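Local coordinates for protein subdomain of Desmoplakin Carboxy-Terminal domain (DPCT) (Homo sapiens, PDB 1LM5) that probably helps desmoplakin attach to intermediate filaments, as part of the plakin-repeat region of its carboxy-terminal tail, at residues B[9-14]-B[179-184]; B[121-126]-B[154-159]. One frame throughout, in Å; residues are numbered along the deposited sequence.

Contact 1: residues B[9-14]-B[179-184]; sequences SPIAAI and DAINRS
S184 OG has two partners: it donates a short hydrogen bond to I181 O (2.5 Å) and also bonds R193 NH1. The hydroxyl comes in at 121° to the C=O bond of I181 and tilted 29° from the carbonyl plane. With S184 N making only a weak bond to the same I181 oxygen, the serine side chain turns back toward the I181 carbonyl. S184 CB points toward segment 9-14, 4.5 Å from I11 CG1.

I11 is the residue that crosses the gap. Its CG1 branch sits beside the backbone N and anti to the carbonyl carbon (chi1 -68°), and CD1 extends on from it toward the helix. The methyl of A180 points at this tip, but the modelled separation there is too short to be reliable, and the placing of I11 CD1 over the backbone of A180 and I181 is therefore only approximate. Alongside, I11 CG1 and I181 CG1 are 4.4 Å apart, and I181 CD1 runs on to within 4.4 Å of S9 O.

Strand 193-197, the neighbour of strand 11-16 in the mixed sheet, lies alongside. R193 joins both segments, with NE bonded to S9 OG and NH1 to S184 OG, while L195 packs on I11. Y177 OH, earlier on the same helix, bonds I11 N.

No hydrogen bond runs directly between the two segments. The groups that touch across 9-14 and 179-184 are mainly aliphatic, and polar links are supplied from outside them, by the R193 guanidinium and the Y177 hydroxyl.

Contact 2: residues B[121-126]-B[154-159]; sequences FQYLTG and QRLQDT
Helices 112-124 and 150-157 meet near their C-terminal ends, with the CA atoms of Y123 and L156 6.9 Å apart and those of L124 and T159 at 7.8 Å. This lies in a plectin (plakin) repeat; between the two helices the chain makes the short strands 129-130 and 135-136 and helix 139-145.

The ring of Y123 does most of the work. With CG anti to the backbone N (chi1 -174°), it reaches out across the last turn of the second helix, and L156 CB sits over one face in a CH-pi contact, 4.0 Å from the ring centroid and only 12° off the normal. The L156 carbonyl follows its CB along the ring, placing L156 O 3.2 Å from Y123 CE2. That oxygen accepts a hydrogen bond from Y162 OH. Further out, Y123 OH passes 3.5 Å from Q157 CA, where the tyrosine and glutamine side chains run side by side in the same direction. R151 of the second subunit makes a cation-pi contact with Y123, so this ring also lies against the other chain of the assembly.

Past the helix, D158 forms the centre of an inverse gamma turn, which swings T159 back toward the first helix. Its OG1 bonds E6 OE1, while its methyl goes to the apolar side: T159 CG2 lies at the edge of the Y123 ring, near the ring plane and 3.9 Å from CE2, and meets L124 CD2 methyl to methyl at 3.6 Å.

Overall arrangement
From the N terminus the chain enters strand 11-16 through segment 9-14, the first half of contact 1; segment 179-184, on helix 177-183, follows 165 residues after it. Contact 2 is nested inside that long loop, closing a much shorter one, from 121-126 to 154-159, whose nearest ends are 28 residues apart. The two centres lie 14 Å apart and the contacts touch: P10 CG packs on T125 CG2 at 3.5 Å, and I181 CD1 reaches L124 CB at 4.0 Å. Contact 1 thus brings the start of the chain against a helix from its last part, beside the mixed sheet, and contact 2 joins helices of the plectin repeat that packs against them.

Contact 1: residues B[9-14]-B[179-184]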
ATOM      1  N   SER B   9       8.807  -8.498  -0.046  1.00 29.83           N
ATOM      2  CA  SER B   9       7.525  -8.900  -0.593  1.00 25.76           C
ATOM      3  C   SER B   9       7.141 -10.226   0.042  1.00 23.16           C
ATOM      4  O   SER B   9       8.006 -11.003   0.455  1.00 21.91           O
ATOM      5  CB  SER B   9       7.669  -9.105  -2.092  1.00 28.08           C
ATOM      6  OG  SER B   9       8.763  -9.984  -2.331  1.00 29.33           O
ATOM      7  N   PRO B  10       5.835 -10.504   0.140  1.00 21.91           N
ATOM      8  CA  PRO B  10       5.438 -11.776   0.735  1.00 20.61           C
ATOM      9  C   PRO B  10       5.836 -12.913  -0.208  1.00 19.06           C
ATOM     10  O   PRO B  10       5.943 -12.724  -1.427  1.00 18.22           O
ATOM     11  CB  PRO B  10       3.915 -11.666   0.829  1.00 20.87           C
ATOM     12  CG  PRO B  10       3.656 -10.194   0.868  1.00 22.64           C
ATOM     13  CD  PRO B  10       4.658  -9.657  -0.132  1.00 21.30           C
ATOM     14  N   ILE B  11       6.074 -14.083   0.355  1.00 16.69           N
ATOM     15  CA  ILE B  11       6.398 -15.237  -0.460  1.00 16.70           C
ATOM     16  C   ILE B  11       5.151 -15.441  -1.301  1.00 16.43           C
ATOM     17  O   ILE B  11       4.043 -15.530  -0.774  1.00 14.75           O
ATOM     18  CB  ILE B  11       6.663 -16.440   0.425  1.00 16.93           C
ATOM     19  CG1 ILE B  11       7.957 -16.187   1.205  1.00 19.46           C
ATOM     20  CG2 ILE B  11       6.738 -17.714  -0.407  1.00 18.15           C
ATOM     21  CD1 ILE B  11       8.205 -17.158   2.311  1.00 20.94           C
ATOM     22  N   ALA B  12       5.329 -15.510  -2.613  1.00 14.33           N
ATOM     23  CA  ALA B  12       4.203 -15.635  -3.517  1.00 14.12           C
ATOM     24  C   ALA B  12       3.842 -17.046  -3.903  1.00 13.10           C
ATOM     25  O   ALA B  12       2.667 -17.374  -4.046  1.00 13.78           O
ATOM     26  CB  ALA B  12       4.483 -14.836  -4.780  1.00 14.48           C
ATOM     27  N   ALA B  13       4.855 -17.879  -4.079  1.00 12.36           N
ATOM     28  CA  ALA B  13       4.616 -19.227  -4.518  1.00 14.61           C
ATOM     29  C   ALA B  13       5.753 -20.161  -4.178  1.00 15.23           C
ATOM     30  O   ALA B  13       6.696 -19.804  -3.475  1.00 16.57           O
ATOM     31  CB  ALA B  13       4.365 -19.231  -6.017  1.00 16.07           C
ATOM     32  N   ILE B  14       5.669 -21.349  -4.749  1.00 17.97           N
ATOM     33  CA  ILE B  14       6.613 -22.406  -4.485  1.00 19.20           C
ATOM     34  C   ILE B  14       7.435 -22.783  -5.694  1.00 19.95           C
ATOM     35  O   ILE B  14       6.949 -22.744  -6.817  1.00 20.00           O
ATOM     36  CB  ILE B  14       5.835 -23.640  -4.036  1.00 19.35           C
ATOM     37  CG1 ILE B  14       5.038 -23.293  -2.778  1.00 18.86           C
ATOM     38  CG2 ILE B  14       6.771 -24.812  -3.826  1.00 19.26           C
ATOM     39  CD1 ILE B  14       5.909 -23.004  -1.589  1.00 20.19           C
ATOM     40  N   ASP B 179      12.497 -16.169   8.296  1.00 17.30           N
ATOM     41  CA  ASP B 179      13.428 -17.154   7.756  1.00 19.26           C
ATOM     42  C   ASP B 179      13.032 -17.518   6.340  1.00 18.33           C
ATOM     43  O   ASP B 179      13.880 -17.659   5.471  1.00 20.78           O
ATOM     44  CB  ASP B 179      13.409 -18.446   8.569  1.00 19.54           C
ATOM     45  CG  ASP B 179      13.952 -18.271   9.962  1.00 20.66           C
ATOM     46  OD1 ASP B 179      13.464 -18.971  10.869  1.00 20.04           O
ATOM     47  OD2 ASP B 179      14.870 -17.447  10.144  1.00 20.51           O
ATOM     48  N   ALA B 180      11.733 -17.710   6.136  1.00 18.38           N
ATOM     49  CA  ALA B 180      11.211 -18.083   4.836  1.00 18.06           C
ATOM     50  C   ALA B 180      11.609 -17.044   3.795  1.00 18.19           C
ATOM     51  O   ALA B 180      12.052 -17.395   2.714  1.00 18.22           O
ATOM     52  CB  ALA B 180       9.698 -18.219   4.901  1.00 17.98           C
ATOM     53  N   ILE B 181      11.465 -15.766   4.131  1.00 17.58           N
ATOM     54  CA  ILE B 181      11.816 -14.715   3.193  1.00 18.70           C
ATOM     55  C   ILE B 181      13.313 -14.748   2.911  1.00 19.71           C
ATOM     56  O   ILE B 181      13.748 -14.538   1.781  1.00 19.81           O
ATOM     57  CB  ILE B 181      11.426 -13.337   3.737  1.00 18.74           C
ATOM     58  CG1 ILE B 181       9.907 -13.242   3.827  1.00 17.46           C
ATOM     59  CG2 ILE B 181      11.968 -12.242   2.837  1.00 20.09           C
ATOM     60  CD1 ILE B 181       9.414 -11.985   4.526  1.00 21.74           C
ATOM     61  N   ASN B 182      14.104 -15.023   3.938  1.00 21.43           N
ATOM     62  CA  ASN B 182      15.545 -15.076   3.748  1.00 22.69           C
ATOM     63  C   ASN B 182      15.995 -16.296   2.952  1.00 22.60           C
ATOM     64  O   ASN B 182      17.050 -16.276   2.327  1.00 24.88           O
ATOM     65  CB  ASN B 182      16.253 -15.024   5.099  1.00 26.20           C
ATOM     66  CG  ASN B 182      16.328 -13.618   5.646  1.00 30.04           C
ATOM     67  OD1 ASN B 182      16.887 -12.726   5.004  1.00 31.55           O
ATOM     68  ND2 ASN B 182      15.755 -13.405   6.827  1.00 30.89           N
ATOM     69  N   ARG B 183      15.186 -17.351   2.972  1.00 21.78           N
ATOM     70  CA  ARG B 183      15.499 -18.582   2.247  1.00 22.34           C
ATOM     71  C   ARG B 183      14.780 -18.637   0.911  1.00 22.86           C
ATOM     72  O   ARG B 183      14.902 -19.608   0.170  1.00 25.46           O
ATOM     73  CB  ARG B 183      15.100 -19.790   3.095  1.00 20.80           C
ATOM     74  CG  ARG B 183      15.998 -19.981   4.294  1.00 25.87           C
ATOM     75  CD  ARG B 183      15.392 -20.869   5.360  1.00 28.52           C
ATOM     76  NE  ARG B 183      16.299 -20.961   6.499  1.00 31.09           N
ATOM     77  CZ  ARG B 183      17.477 -21.579   6.462  1.00 32.75           C
ATOM     78  NH1 ARG B 183      17.886 -22.170   5.346  1.00 31.90           N
ATOM     79  NH2 ARG B 183      18.259 -21.578   7.532  1.00 32.42           N
ATOM     80  N   SER B 184      14.024 -17.591   0.608  1.00 21.94           N
ATOM     81  CA  SER B 184      13.278 -17.529  -0.639  1.00 22.21           C
ATOM     82  C   SER B 184      14.151 -16.985  -1.757  1.00 23.85           C
ATOM     83  O   SER B 184      15.183 -16.360  -1.518  1.00 26.13           O
ATOM     84  CB  SER B 184      12.055 -16.625  -0.481  1.00 19.38           C
ATOM     85  OG  SER B 184      12.466 -15.286  -0.234  1.00 21.03           O
TER

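Contact 2: residues B[121-126]-B[154-159]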
ATOM      1  N   PHE B 121       3.446 -11.297   9.592  1.00 14.82           N
ATOM      2  CA  PHE B 121       3.406 -11.382   8.147  1.00 15.34           C
ATOM      3  C   PHE B 121       3.384  -9.968   7.583  1.00 15.96           C
ATOM      4  O   PHE B 121       4.121  -9.650   6.658  1.00 14.39           O
ATOM      5  CB  PHE B 121       2.141 -12.099   7.688  1.00 15.15           C
ATOM      6  CG  PHE B 121       2.113 -13.564   8.007  1.00 14.35           C
ATOM      7  CD1 PHE B 121       0.893 -14.216   8.167  1.00 16.02           C
ATOM      8  CD2 PHE B 121       3.289 -14.299   8.106  1.00 14.64           C
ATOM      9  CE1 PHE B 121       0.845 -15.589   8.419  1.00 14.97           C
ATOM     10  CE2 PHE B 121       3.260 -15.674   8.360  1.00 14.91           C
ATOM     11  CZ  PHE B 121       2.032 -16.320   8.516  1.00 16.26           C
ATOM     12  N   GLN B 122       2.518  -9.124   8.139  1.00 15.39           N
ATOM     13  CA  GLN B 122       2.414  -7.756   7.653  1.00 16.28           C
ATOM     14  C   GLN B 122       3.703  -7.006   7.927  1.00 17.58           C
ATOM     15  O   GLN B 122       4.285  -6.394   7.034  1.00 16.33           O
ATOM     16  CB  GLN B 122       1.234  -7.040   8.323  1.00 17.13           C
ATOM     17  CG  GLN B 122      -0.117  -7.664   7.998  1.00 16.44           C
ATOM     18  CD  GLN B 122      -1.267  -7.023   8.758  1.00 19.76           C
ATOM     19  OE1 GLN B 122      -1.059  -6.242   9.689  1.00 18.29           O
ATOM     20  NE2 GLN B 122      -2.493  -7.371   8.372  1.00 17.61           N
ATOM     21  N   TYR B 123       4.154  -7.070   9.172  1.00 18.18           N
ATOM     22  CA  TYR B 123       5.364  -6.381   9.570  1.00 18.88           C
ATOM     23  C   TYR B 123       6.538  -6.686   8.649  1.00 18.52           C
ATOM     24  O   TYR B 123       7.194  -5.779   8.135  1.00 17.31           O
ATOM     25  CB  TYR B 123       5.718  -6.765  11.001  1.00 19.51           C
ATOM     26  CG  TYR B 123       6.880  -5.979  11.530  1.00 23.14           C
ATOM     27  CD1 TYR B 123       6.711  -4.676  11.970  1.00 25.69           C
ATOM     28  CD2 TYR B 123       8.165  -6.526  11.553  1.00 23.61           C
ATOM     29  CE1 TYR B 123       7.786  -3.934  12.420  1.00 26.56           C
ATOM     30  CE2 TYR B 123       9.243  -5.792  12.002  1.00 25.42           C
ATOM     31  CZ  TYR B 123       9.047  -4.495  12.434  1.00 27.62           C
ATOM     32  OH  TYR B 123      10.113  -3.746  12.875  1.00 31.39           O
ATOM     33  N   LEU B 124       6.794  -7.974   8.449  1.00 19.58           N
ATOM     34  CA  LEU B 124       7.888  -8.437   7.612  1.00 19.76           C
ATOM     35  C   LEU B 124       7.771  -8.039   6.157  1.00 20.38           C
ATOM     36  O   LEU B 124       8.762  -8.035   5.442  1.00 21.63           O
ATOM     37  CB  LEU B 124       8.003  -9.961   7.686  1.00 17.63           C
ATOM     38  CG  LEU B 124       8.578 -10.540   8.978  1.00 21.21           C
ATOM     39  CD1 LEU B 124       8.411 -12.054   8.967  1.00 20.64           C
ATOM     40  CD2 LEU B 124      10.046 -10.143   9.116  1.00 20.92           C
ATOM     41  N   THR B 125       6.569  -7.699   5.718  1.00 19.76           N
ATOM     42  CA  THR B 125       6.387  -7.345   4.324  1.00 20.32           C
ATOM     43  C   THR B 125       6.111  -5.872   4.073  1.00 21.61           C
ATOM     44  O   THR B 125       5.528  -5.510   3.054  1.00 20.75           O
ATOM     45  CB  THR B 125       5.270  -8.189   3.695  1.00 21.17           C
ATOM     46  OG1 THR B 125       4.070  -8.069   4.474  1.00 17.32           O
ATOM     47  CG2 THR B 125       5.694  -9.670   3.646  1.00 19.24           C
ATOM     48  N   GLY B 126       6.527  -5.020   4.999  1.00 22.20           N
ATOM     49  CA  GLY B 126       6.320  -3.601   4.786  1.00 23.28           C
ATOM     50  C   GLY B 126       5.754  -2.829   5.954  1.00 23.11           C
ATOM     51  O   GLY B 126       6.033  -1.643   6.098  1.00 25.88           O
ATOM     52  N   GLN B 154       8.154  -3.859  20.039  1.00 24.59           N
ATOM     53  CA  GLN B 154       9.475  -4.417  20.265  1.00 27.13           C
ATOM     54  C   GLN B 154       9.486  -5.873  19.798  1.00 27.69           C
ATOM     55  O   GLN B 154      10.427  -6.309  19.143  1.00 29.09           O
ATOM     56  CB  GLN B 154       9.818  -4.348  21.747  1.00 28.97           C
ATOM     57  CG  GLN B 154      11.287  -4.501  22.054  1.00 31.66           C
ATOM     58  CD  GLN B 154      12.112  -3.406  21.408  1.00 35.04           C
ATOM     59  OE1 GLN B 154      11.652  -2.266  21.265  1.00 38.95           O
ATOM     60  NE2 GLN B 154      13.336  -3.736  21.022  1.00 35.46           N
ATOM     61  N   ARG B 155       8.436  -6.619  20.135  1.00 26.86           N
ATOM     62  CA  ARG B 155       8.325  -8.025  19.735  1.00 28.47           C
ATOM     63  C   ARG B 155       8.371  -8.182  18.215  1.00 28.34           C
ATOM     64  O   ARG B 155       9.063  -9.054  17.686  1.00 28.48           O
ATOM     65  CB  ARG B 155       7.022  -8.623  20.260  1.00 31.21           C
ATOM     66  CG  ARG B 155       7.179  -9.546  21.449  1.00 37.48           C
ATOM     67  CD  ARG B 155       5.829  -9.851  22.075  1.00 40.97           C
ATOM     68  NE  ARG B 155       5.369  -8.729  22.888  1.00 45.35           N
ATOM     69  CZ  ARG B 155       4.122  -8.266  22.906  1.00 46.46           C
ATOM     70  NH1 ARG B 155       3.181  -8.824  22.152  1.00 47.34           N
ATOM     71  NH2 ARG B 155       3.822  -7.229  23.673  1.00 47.99           N
ATOM     72  N   LEU B 156       7.615  -7.344  17.514  1.00 26.71           N
ATOM     73  CA  LEU B 156       7.588  -7.389  16.058  1.00 27.45           C
ATOM     74  C   LEU B 156       8.963  -7.085  15.483  1.00 28.80           C
ATOM     75  O   LEU B 156       9.405  -7.714  14.527  1.00 27.64           O
ATOM     76  CB  LEU B 156       6.582  -6.376  15.516  1.00 26.63           C
ATOM     77  CG  LEU B 156       5.117  -6.768  15.673  1.00 27.91           C
ATOM     78  CD1 LEU B 156       4.242  -5.607  15.230  1.00 29.24           C
ATOM     79  CD2 LEU B 156       4.837  -8.024  14.849  1.00 26.47           C
ATOM     80  N   GLN B 157       9.634  -6.108  16.075  1.00 30.31           N
ATOM     81  CA  GLN B 157      10.955  -5.708  15.615  1.00 32.97           C
ATOM     82  C   GLN B 157      11.984  -6.830  15.726  1.00 32.45           C
ATOM     83  O   GLN B 157      12.850  -6.976  14.860  1.00 33.80           O
ATOM     84  CB  GLN B 157      11.429  -4.497  16.418  1.00 35.38           C
ATOM     85  CG  GLN B 157      12.879  -4.128  16.192  1.00 41.37           C
ATOM     86  CD  GLN B 157      13.432  -3.333  17.347  1.00 43.29           C
ATOM     87  OE1 GLN B 157      12.922  -2.262  17.672  1.00 46.23           O
ATOM     88  NE2 GLN B 157      14.475  -3.856  17.987  1.00 46.68           N
ATOM     89  N   ASP B 158      11.899  -7.616  16.792  1.00 32.63           N
ATOM     90  CA  ASP B 158      12.831  -8.717  17.000  1.00 32.89           C
ATOM     91  C   ASP B 158      12.459  -9.885  16.091  1.00 32.45           C
ATOM     92  O   ASP B 158      12.136 -10.981  16.561  1.00 30.79           O
ATOM     93  CB  ASP B 158      12.799  -9.172  18.458  1.00 35.34           C
ATOM     94  CG  ASP B 158      13.833 -10.240  18.754  1.00 37.16           C
ATOM     95  OD1 ASP B 158      13.785 -10.837  19.850  1.00 40.13           O
ATOM     96  OD2 ASP B 158      14.698 -10.484  17.890  1.00 40.28           O
ATOM     97  N   THR B 159      12.511  -9.635  14.789  1.00 33.34           N
ATOM     98  CA  THR B 159      12.165 -10.640  13.793  1.00 35.69           C
ATOM     99  C   THR B 159      12.913 -11.945  14.008  1.00 36.48           C
ATOM    100  O   THR B 159      12.403 -13.017  13.695  1.00 36.08           O
ATOM    101  CB  THR B 159      12.451 -10.125  12.367  1.00 36.15           C
ATOM    102  OG1 THR B 159      13.846  -9.816  12.235  1.00 37.09           O
ATOM    103  CG2 THR B 159      11.630  -8.871  12.085  1.00 35.48           C
TER